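Local structure of putative Type I topoisomerase (Deinococcus radiodurans, 3M4A) at residues R239-L251 with V266-N280. The protein binds duplex DNA and, as a type IB topoisomerase, probably breaks and rejoins one strand without ATP to relax supercoils. Residues are numbered along the deposited sequence; the frame is centred on the assembly and turned at random.
Sequences RTWGGTLLAAEYL and VLVDCVKFVADDLGN
Tyr250 is the chief knob on helix 235-254: its ring drops into a hollow on helix 260-278 walled by Val266, Asp269, Cys270 and Phe273. With CG anti to the backbone N (chi1 -173°), the ring leans across the backbone of Cys270, CE2 lying 3.5 Å from its CA, while its CE1 atom meets Phe273 CD1 at 3.6 Å. The two rings are tilted 39° to one another, an oblique pair in which Tyr250 CD1 lies over one face of the Phe273 ring, off toward its rim. The hydroxyl passes Asp269 CB and makes a weak bond to a water that donates firmly to Asp269 OD2; Lys265 forms a salt bridge with that same oxygen. Cutting the side chain back to an alanine here is likely to leave the hollow beside Cys270 unfilled and to take from Phe273 its contact with the Tyr250 ring.

Further along, small residues bring the antiparallel-leaning helices together, their axes 9.5 Å apart. Ala247 is short enough for Cys270 SG to nestle at 3.6 Å from its CB, and Gly243, where a CB would crowd Leu278 CD1, lets Val274 CG1 settle against its backbone. Leu246 CD2 presses at 3.6 Å on Asp277 CG, the carbon of a carboxylate whose OD2 forms a salt bridge with Arg135. On the flank facing helix 292-299, Leu251 CD2 rests against both Val266 CG1 and Leu267 CD2.

Arg239 closes the far end. Bent at chi3 (60°), it lays its guanidinium alongside Leu278, CD2 over one face, and NH2 donates to Leu278 O, which lies in the guanidinium plane, at 3.1 Å; NH1 adds a weaker bond there and also binds Arg135 O. Within the topoisomerase catalytic core, then, an apolar seam joins two consecutive helices, and a buried arginine closes it by binding a carbonyl at the C-terminal end of helix 260-278, where the dipole would probably favour its positive charge.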
ATOM      1  N   ARG A 239       3.365   1.430   3.779  1.00  6.03           N
ATOM      2  CA  ARG A 239       4.740   1.617   4.231  1.00  6.23           C
ATOM      3  C   ARG A 239       5.168   0.579   5.262  1.00  5.90           C
ATOM      4  O   ARG A 239       6.289   0.094   5.210  1.00  6.15           O
ATOM      5  CB  ARG A 239       4.966   3.046   4.732  1.00  6.63           C
ATOM      6  CG  ARG A 239       5.130   4.006   3.565  1.00  6.42           C
ATOM      7  CD  ARG A 239       5.001   5.457   3.978  1.00  7.61           C
ATOM      8  NE  ARG A 239       6.002   5.849   4.981  1.00  9.23           N
ATOM      9  CZ  ARG A 239       7.272   6.152   4.711  1.00  8.35           C
ATOM     10  NH1 ARG A 239       7.747   6.091   3.473  1.00  8.85           N
ATOM     11  NH2 ARG A 239       8.073   6.528   5.702  1.00 11.90           N
ATOM     12  N   THR A 240       4.262   0.190   6.155  1.00  6.04           N
ATOM     13  CA  THR A 240       4.556  -0.878   7.106  1.00  6.20           C
ATOM     14  C   THR A 240       4.616  -2.252   6.392  1.00  5.72           C
ATOM     15  O   THR A 240       5.550  -3.014   6.588  1.00  5.13           O
ATOM     16  CB  THR A 240       3.537  -0.912   8.262  1.00  7.13           C
ATOM     17  OG1 THR A 240       2.212  -1.084   7.748  1.00  6.73           O
ATOM     18  CG2 THR A 240       3.604   0.383   9.083  1.00  8.46           C
ATOM     19  N   TRP A 241       3.644  -2.545   5.532  1.00  5.13           N
ATOM     20  CA  TRP A 241       3.717  -3.755   4.701  1.00  4.92           C
ATOM     21  C   TRP A 241       4.949  -3.735   3.803  1.00  4.02           C
ATOM     22  O   TRP A 241       5.732  -4.685   3.785  1.00  3.30           O
ATOM     23  CB  TRP A 241       2.457  -3.901   3.841  1.00  5.25           C
ATOM     24  CG  TRP A 241       2.521  -5.020   2.849  1.00  4.68           C
ATOM     25  CD1 TRP A 241       2.742  -4.910   1.491  1.00  5.80           C
ATOM     26  CD2 TRP A 241       2.363  -6.416   3.114  1.00  5.58           C
ATOM     27  NE1 TRP A 241       2.707  -6.148   0.907  1.00  5.21           N
ATOM     28  CE2 TRP A 241       2.492  -7.098   1.874  1.00  5.92           C
ATOM     29  CE3 TRP A 241       2.131  -7.167   4.273  1.00  6.25           C
ATOM     30  CZ2 TRP A 241       2.401  -8.484   1.766  1.00  5.94           C
ATOM     31  CZ3 TRP A 241       2.021  -8.552   4.159  1.00  6.13           C
ATOM     32  CH2 TRP A 241       2.170  -9.199   2.922  1.00  6.78           C
ATOM     33  N   GLY A 242       5.138  -2.648   3.054  1.00  3.96           N
ATOM     34  CA  GLY A 242       6.286  -2.556   2.145  1.00  4.88           C
ATOM     35  C   GLY A 242       7.639  -2.556   2.816  1.00  4.78           C
ATOM     36  O   GLY A 242       8.570  -3.197   2.322  1.00  4.85           O
ATOM     37  N   GLY A 243       7.766  -1.867   3.952  1.00  4.47           N
ATOM     38  CA  GLY A 243       8.990  -1.949   4.751  1.00  5.09           C
ATOM     39  C   GLY A 243       9.328  -3.356   5.230  1.00  4.28           C
ATOM     40  O   GLY A 243      10.468  -3.787   5.144  1.00  4.82           O
ATOM     41  N   THR A 244       8.308  -4.067   5.705  1.00  4.36           N
ATOM     42  CA  THR A 244       8.435  -5.445   6.162  1.00  4.67           C
ATOM     43  C   THR A 244       8.816  -6.369   4.983  1.00  3.53           C
ATOM     44  O   THR A 244       9.714  -7.207   5.114  1.00  3.90           O
ATOM     45  CB  THR A 244       7.151  -5.916   6.845  1.00  4.96           C
ATOM     46  OG1 THR A 244       6.909  -5.107   8.005  1.00  4.97           O
ATOM     47  CG2 THR A 244       7.226  -7.398   7.254  1.00  4.27           C
ATOM     48  N   LEU A 245       8.161  -6.161   3.833  1.00  4.18           N
ATOM     49  CA  LEU A 245       8.440  -6.935   2.620  1.00  4.71           C
ATOM     50  C   LEU A 245       9.889  -6.725   2.166  1.00  4.48           C
ATOM     51  O   LEU A 245      10.613  -7.687   1.913  1.00  4.76           O
ATOM     52  CB  LEU A 245       7.462  -6.562   1.513  1.00  4.89           C
ATOM     53  CG  LEU A 245       7.690  -7.258   0.175  1.00  4.98           C
ATOM     54  CD1 LEU A 245       7.445  -8.760   0.287  1.00  6.46           C
ATOM     55  CD2 LEU A 245       6.840  -6.637  -0.933  1.00  6.77           C
ATOM     56  N   LEU A 246      10.304  -5.458   2.071  1.00  4.80           N
ATOM     57  CA  LEU A 246      11.675  -5.131   1.649  1.00  4.85           C
ATOM     58  C   LEU A 246      12.708  -5.753   2.594  1.00  4.84           C
ATOM     59  O   LEU A 246      13.689  -6.333   2.147  1.00  4.37           O
ATOM     60  CB  LEU A 246      11.876  -3.609   1.518  1.00  4.79           C
ATOM     61  CG  LEU A 246      13.145  -3.149   0.809  1.00  6.53           C
ATOM     62  CD1 LEU A 246      13.113  -3.527  -0.647  1.00  7.46           C
ATOM     63  CD2 LEU A 246      13.314  -1.648   0.951  1.00  7.84           C
ATOM     64  N   ALA A 247      12.457  -5.658   3.897  1.00  4.50           N
ATOM     65  CA  ALA A 247      13.303  -6.308   4.892  1.00  5.10           C
ATOM     66  C   ALA A 247      13.362  -7.823   4.678  1.00  4.74           C
ATOM     67  O   ALA A 247      14.443  -8.424   4.677  1.00  4.88           O
ATOM     68  CB  ALA A 247      12.825  -5.974   6.298  1.00  5.38           C
ATOM     69  N   ALA A 248      12.208  -8.439   4.466  1.00  4.51           N
ATOM     70  CA  ALA A 248      12.161  -9.890   4.292  1.00  5.09           C
ATOM     71  C   ALA A 248      12.908 -10.335   3.023  1.00  5.04           C
ATOM     72  O   ALA A 248      13.631 -11.337   3.022  1.00  5.24           O
ATOM     73  CB  ALA A 248      10.707 -10.363   4.266  1.00  3.98           C
ATOM     74  N   GLU A 249      12.736  -9.580   1.945  1.00  5.08           N
ATOM     75  CA  GLU A 249      13.449  -9.843   0.680  1.00  6.43           C
ATOM     76  C   GLU A 249      14.940  -9.711   0.852  1.00  6.14           C
ATOM     77  O   GLU A 249      15.712 -10.567   0.405  1.00  6.63           O
ATOM     78  CB  GLU A 249      12.991  -8.850  -0.382  1.00  6.27           C
ATOM     79  CG  GLU A 249      11.627  -9.122  -0.921  1.00  5.91           C
ATOM     80  CD  GLU A 249      11.133  -8.055  -1.894  1.00  8.87           C
ATOM     81  OE1 GLU A 249      11.562  -6.872  -1.805  1.00 13.31           O
ATOM     82  OE2 GLU A 249      10.309  -8.408  -2.743  1.00 11.98           O
ATOM     83  N   TYR A 250      15.336  -8.629   1.512  1.00  6.85           N
ATOM     84  CA  TYR A 250      16.736  -8.371   1.812  1.00  6.99           C
ATOM     85  C   TYR A 250      17.335  -9.536   2.582  1.00  7.06           C
ATOM     86  O   TYR A 250      18.350 -10.061   2.195  1.00  6.64           O
ATOM     87  CB  TYR A 250      16.871  -7.083   2.599  1.00  8.41           C
ATOM     88  CG  TYR A 250      18.278  -6.601   2.844  1.00  8.59           C
ATOM     89  CD1 TYR A 250      18.930  -5.789   1.908  1.00 11.04           C
ATOM     90  CD2 TYR A 250      18.934  -6.910   4.015  1.00 10.96           C
ATOM     91  CE1 TYR A 250      20.209  -5.318   2.135  1.00 12.40           C
ATOM     92  CE2 TYR A 250      20.226  -6.431   4.259  1.00 10.45           C
ATOM     93  CZ  TYR A 250      20.850  -5.638   3.300  1.00 10.79           C
ATOM     94  OH  TYR A 250      22.130  -5.159   3.540  1.00 13.11           O
ATOM     95  N   LEU A 251      16.697  -9.951   3.668  1.00  7.13           N
ATOM     96  CA  LEU A 251      17.246 -11.043   4.464  1.00  7.62           C
ATOM     97  C   LEU A 251      17.326 -12.363   3.676  1.00  7.49           C
ATOM     98  O   LEU A 251      18.309 -13.114   3.778  1.00  7.33           O
ATOM     99  CB  LEU A 251      16.438 -11.196   5.757  1.00  7.07           C
ATOM    100  CG  LEU A 251      16.536 -10.015   6.733  1.00  8.48           C
ATOM    101  CD1 LEU A 251      15.527 -10.126   7.873  1.00 10.15           C
ATOM    102  CD2 LEU A 251      17.967  -9.875   7.282  1.00  8.18           C
ATOM    103  N   VAL A 266      23.600  -8.696  10.329  1.00 15.95           N
ATOM    104  CA  VAL A 266      22.840  -8.608   9.075  1.00 15.01           C
ATOM    105  C   VAL A 266      21.549  -7.817   9.315  1.00 14.16           C
ATOM    106  O   VAL A 266      21.137  -6.998   8.476  1.00 13.19           O
ATOM    107  CB  VAL A 266      22.505 -10.001   8.475  1.00 14.64           C
ATOM    108  CG1 VAL A 266      21.708  -9.851   7.158  1.00 14.16           C
ATOM    109  CG2 VAL A 266      23.781 -10.827   8.239  1.00 15.54           C
ATOM    110  N   LEU A 267      20.917  -8.053  10.459  1.00 13.72           N
ATOM    111  CA  LEU A 267      19.708  -7.315  10.822  1.00 13.61           C
ATOM    112  C   LEU A 267      19.974  -5.811  10.902  1.00 13.43           C
ATOM    113  O   LEU A 267      19.144  -5.019  10.471  1.00 13.21           O
ATOM    114  CB  LEU A 267      19.118  -7.828  12.135  1.00 13.58           C
ATOM    115  CG  LEU A 267      18.558  -9.253  12.127  1.00 12.91           C
ATOM    116  CD1 LEU A 267      17.940  -9.561  13.481  1.00 14.88           C
ATOM    117  CD2 LEU A 267      17.530  -9.452  11.006  1.00 11.33           C
ATOM    118  N   VAL A 268      21.125  -5.416  11.448  1.00 13.25           N
ATOM    119  CA  VAL A 268      21.506  -3.988  11.475  1.00 13.63           C
ATOM    120  C   VAL A 268      21.572  -3.418  10.058  1.00 13.38           C
ATOM    121  O   VAL A 268      20.982  -2.369   9.791  1.00 13.60           O
ATOM    122  CB  VAL A 268      22.865  -3.763  12.207  1.00 13.88           C
ATOM    123  CG1 VAL A 268      23.377  -2.330  12.007  1.00 14.51           C
ATOM    124  CG2 VAL A 268      22.712  -4.080  13.680  1.00 14.74           C
ATOM    125  N   ASP A 269      22.253  -4.112   9.152  1.00 13.17           N
ATOM    126  CA  ASP A 269      22.360  -3.678   7.756  1.00 13.16           C
ATOM    127  C   ASP A 269      20.988  -3.580   7.088  1.00 12.69           C
ATOM    128  O   ASP A 269      20.725  -2.652   6.319  1.00 12.44           O
ATOM    129  CB  ASP A 269      23.223  -4.640   6.944  1.00 14.04           C
ATOM    130  CG  ASP A 269      24.700  -4.541   7.278  1.00 16.45           C
ATOM    131  OD1 ASP A 269      25.148  -3.489   7.790  1.00 20.01           O
ATOM    132  OD2 ASP A 269      25.417  -5.517   6.992  1.00 20.67           O
ATOM    133  N   CYS A 270      20.135  -4.556   7.377  1.00 11.75           N
ATOM    134  CA  CYS A 270      18.771  -4.596   6.846  1.00 11.55           C
ATOM    135  C   CYS A 270      17.966  -3.371   7.273  1.00 11.37           C
ATOM    136  O   CYS A 270      17.370  -2.699   6.426  1.00 10.75           O
ATOM    137  CB  CYS A 270      18.085  -5.884   7.299  1.00 11.22           C
ATOM    138  SG  CYS A 270      16.349  -6.059   6.856  1.00 10.69           S
ATOM    139  N   VAL A 271      17.973  -3.068   8.574  1.00 11.00           N
ATOM    140  CA  VAL A 271      17.251  -1.919   9.103  1.00 11.10           C
ATOM    141  C   VAL A 271      17.724  -0.625   8.450  1.00 11.18           C
ATOM    142  O   VAL A 271      16.911   0.220   8.109  1.00 11.26           O
ATOM    143  CB  VAL A 271      17.348  -1.817  10.654  1.00 11.32           C
ATOM    144  CG1 VAL A 271      16.753  -0.499  11.160  1.00 11.56           C
ATOM    145  CG2 VAL A 271      16.633  -3.003  11.296  1.00 10.20           C
ATOM    146  N   LYS A 272      19.032  -0.491   8.271  1.00 11.58           N
ATOM    147  CA  LYS A 272      19.574   0.721   7.665  0.50 11.62           C
ATOM    148  C   LYS A 272      19.187   0.844   6.183  1.00 11.53           C
ATOM    149  O   LYS A 272      18.924   1.946   5.705  1.00 11.60           O
ATOM    150  CB  LYS A 272      21.087   0.803   7.902  0.50 12.11           C
ATOM    151  CG  LYS A 272      21.421   0.870   9.393  0.50 12.35           C
ATOM    152  CD  LYS A 272      22.832   1.350   9.685  0.50 13.01           C
ATOM    153  CE  LYS A 272      23.870   0.352   9.211  0.50 13.63           C
ATOM    154  NZ  LYS A 272      25.179   0.540   9.896  0.50 14.08           N
ATOM    155  N   PHE A 273      19.105  -0.286   5.477  1.00 11.04           N
ATOM    156  CA  PHE A 273      18.715  -0.292   4.059  1.00 10.67           C
ATOM    157  C   PHE A 273      17.256   0.123   3.919  1.00  9.65           C
ATOM    158  O   PHE A 273      16.922   0.976   3.107  1.00  9.84           O
ATOM    159  CB  PHE A 273      18.943  -1.681   3.444  1.00 11.00           C
ATOM    160  CG  PHE A 273      18.910  -1.704   1.945  1.00 11.25           C
ATOM    161  CD1 PHE A 273      20.082  -1.822   1.210  1.00 11.63           C
ATOM    162  CD2 PHE A 273      17.698  -1.642   1.253  1.00 12.34           C
ATOM    163  CE1 PHE A 273      20.059  -1.847  -0.169  1.00 11.60           C
ATOM    164  CE2 PHE A 273      17.661  -1.676  -0.146  1.00 12.39           C
ATOM    165  CZ  PHE A 273      18.849  -1.765  -0.856  1.00 12.77           C
ATOM    166  N   VAL A 274      16.387  -0.491   4.713  1.00  8.91           N
ATOM    167  CA  VAL A 274      14.964  -0.167   4.661  1.00  8.69           C
ATOM    168  C   VAL A 274      14.722   1.273   5.147  1.00  8.66           C
ATOM    169  O   VAL A 274      13.847   1.979   4.631  1.00  8.21           O
ATOM    170  CB  VAL A 274      14.132  -1.199   5.465  1.00  7.82           C
ATOM    171  CG1 VAL A 274      12.643  -0.817   5.504  1.00  6.13           C
ATOM    172  CG2 VAL A 274      14.320  -2.584   4.871  1.00  8.97           C
ATOM    173  N   ALA A 275      15.490   1.698   6.152  1.00  9.48           N
ATOM    174  CA  ALA A 275      15.394   3.057   6.682  1.00  9.61           C
ATOM    175  C   ALA A 275      15.671   4.080   5.592  1.00  9.75           C
ATOM    176  O   ALA A 275      14.969   5.082   5.491  1.00 10.16           O
ATOM    177  CB  ALA A 275      16.368   3.250   7.842  1.00  9.99           C
ATOM    178  N   ASP A 276      16.685   3.810   4.780  1.00  9.64           N
ATOM    179  CA  ASP A 276      17.014   4.666   3.652  1.00 10.72           C
ATOM    180  C   ASP A 276      15.896   4.694   2.604  1.00 10.50           C
ATOM    181  O   ASP A 276      15.535   5.746   2.084  1.00 12.24           O
ATOM    182  CB  ASP A 276      18.321   4.212   3.015  1.00 11.62           C
ATOM    183  CG  ASP A 276      18.903   5.263   2.118  1.00 15.70           C
ATOM    184  OD1 ASP A 276      19.397   6.284   2.647  1.00 21.57           O
ATOM    185  OD2 ASP A 276      18.839   5.074   0.893  1.00 22.14           O
ATOM    186  N   ASP A 277      15.348   3.529   2.287  1.00  9.76           N
ATOM    187  CA  ASP A 277      14.198   3.458   1.402  1.00  9.56           C
ATOM    188  C   ASP A 277      13.014   4.290   1.908  1.00  9.62           C
ATOM    189  O   ASP A 277      12.391   5.019   1.139  1.00  9.38           O
ATOM    190  CB  ASP A 277      13.804   1.992   1.227  1.00  9.02           C
ATOM    191  CG  ASP A 277      12.659   1.819   0.292  1.00 10.74           C
ATOM    192  OD1 ASP A 277      12.891   1.550  -0.912  1.00 11.41           O
ATOM    193  OD2 ASP A 277      11.521   1.999   0.772  1.00 10.13           O
ATOM    194  N   LEU A 278      12.698   4.160   3.195  1.00  9.66           N
ATOM    195  CA  LEU A 278      11.517   4.817   3.778  1.00 10.01           C
ATOM    196  C   LEU A 278      11.747   6.289   4.136  1.00 10.58           C
ATOM    197  O   LEU A 278      10.782   7.033   4.371  1.00 11.63           O
ATOM    198  CB  LEU A 278      11.069   4.079   5.035  1.00  9.33           C
ATOM    199  CG  LEU A 278      10.512   2.666   4.823  1.00  8.38           C
ATOM    200  CD1 LEU A 278      10.178   2.004   6.154  1.00  9.64           C
ATOM    201  CD2 LEU A 278       9.266   2.694   3.937  1.00  8.87           C
ATOM    202  N   GLY A 279      13.008   6.700   4.179  1.00 11.15           N
ATOM    203  CA  GLY A 279      13.355   8.071   4.564  1.00 12.03           C
ATOM    204  C   GLY A 279      13.121   8.337   6.042  1.00 12.71           C
ATOM    205  O   GLY A 279      12.667   9.420   6.434  1.00 14.05           O
ATOM    206  N   ASN A 280      13.446   7.348   6.868  1.00 13.15           N
ATOM    207  CA  ASN A 280      13.296   7.399   8.318  0.50 13.05           C
ATOM    208  C   ASN A 280      14.594   7.028   9.003  1.00 13.32           C
ATOM    209  O   ASN A 280      15.495   6.484   8.373  1.00 13.01           O
ATOM    210  CB  ASN A 280      12.231   6.407   8.768  0.50 12.81           C
ATOM    211  CG  ASN A 280      10.832   6.890   8.486  0.50 12.06           C
ATOM    212  OD1 ASN A 280      10.131   6.308   7.691  0.50 13.13           O
ATOM    213  ND2 ASN A 280      10.430   7.966   9.138  0.50 11.48           N
TER
HETATM  214  O   HOH W   1       7.320   8.499   8.325  1.00 37.64           O
HETATM  215  O   HOH W   2      23.922  -7.436   5.388  1.00 31.42           O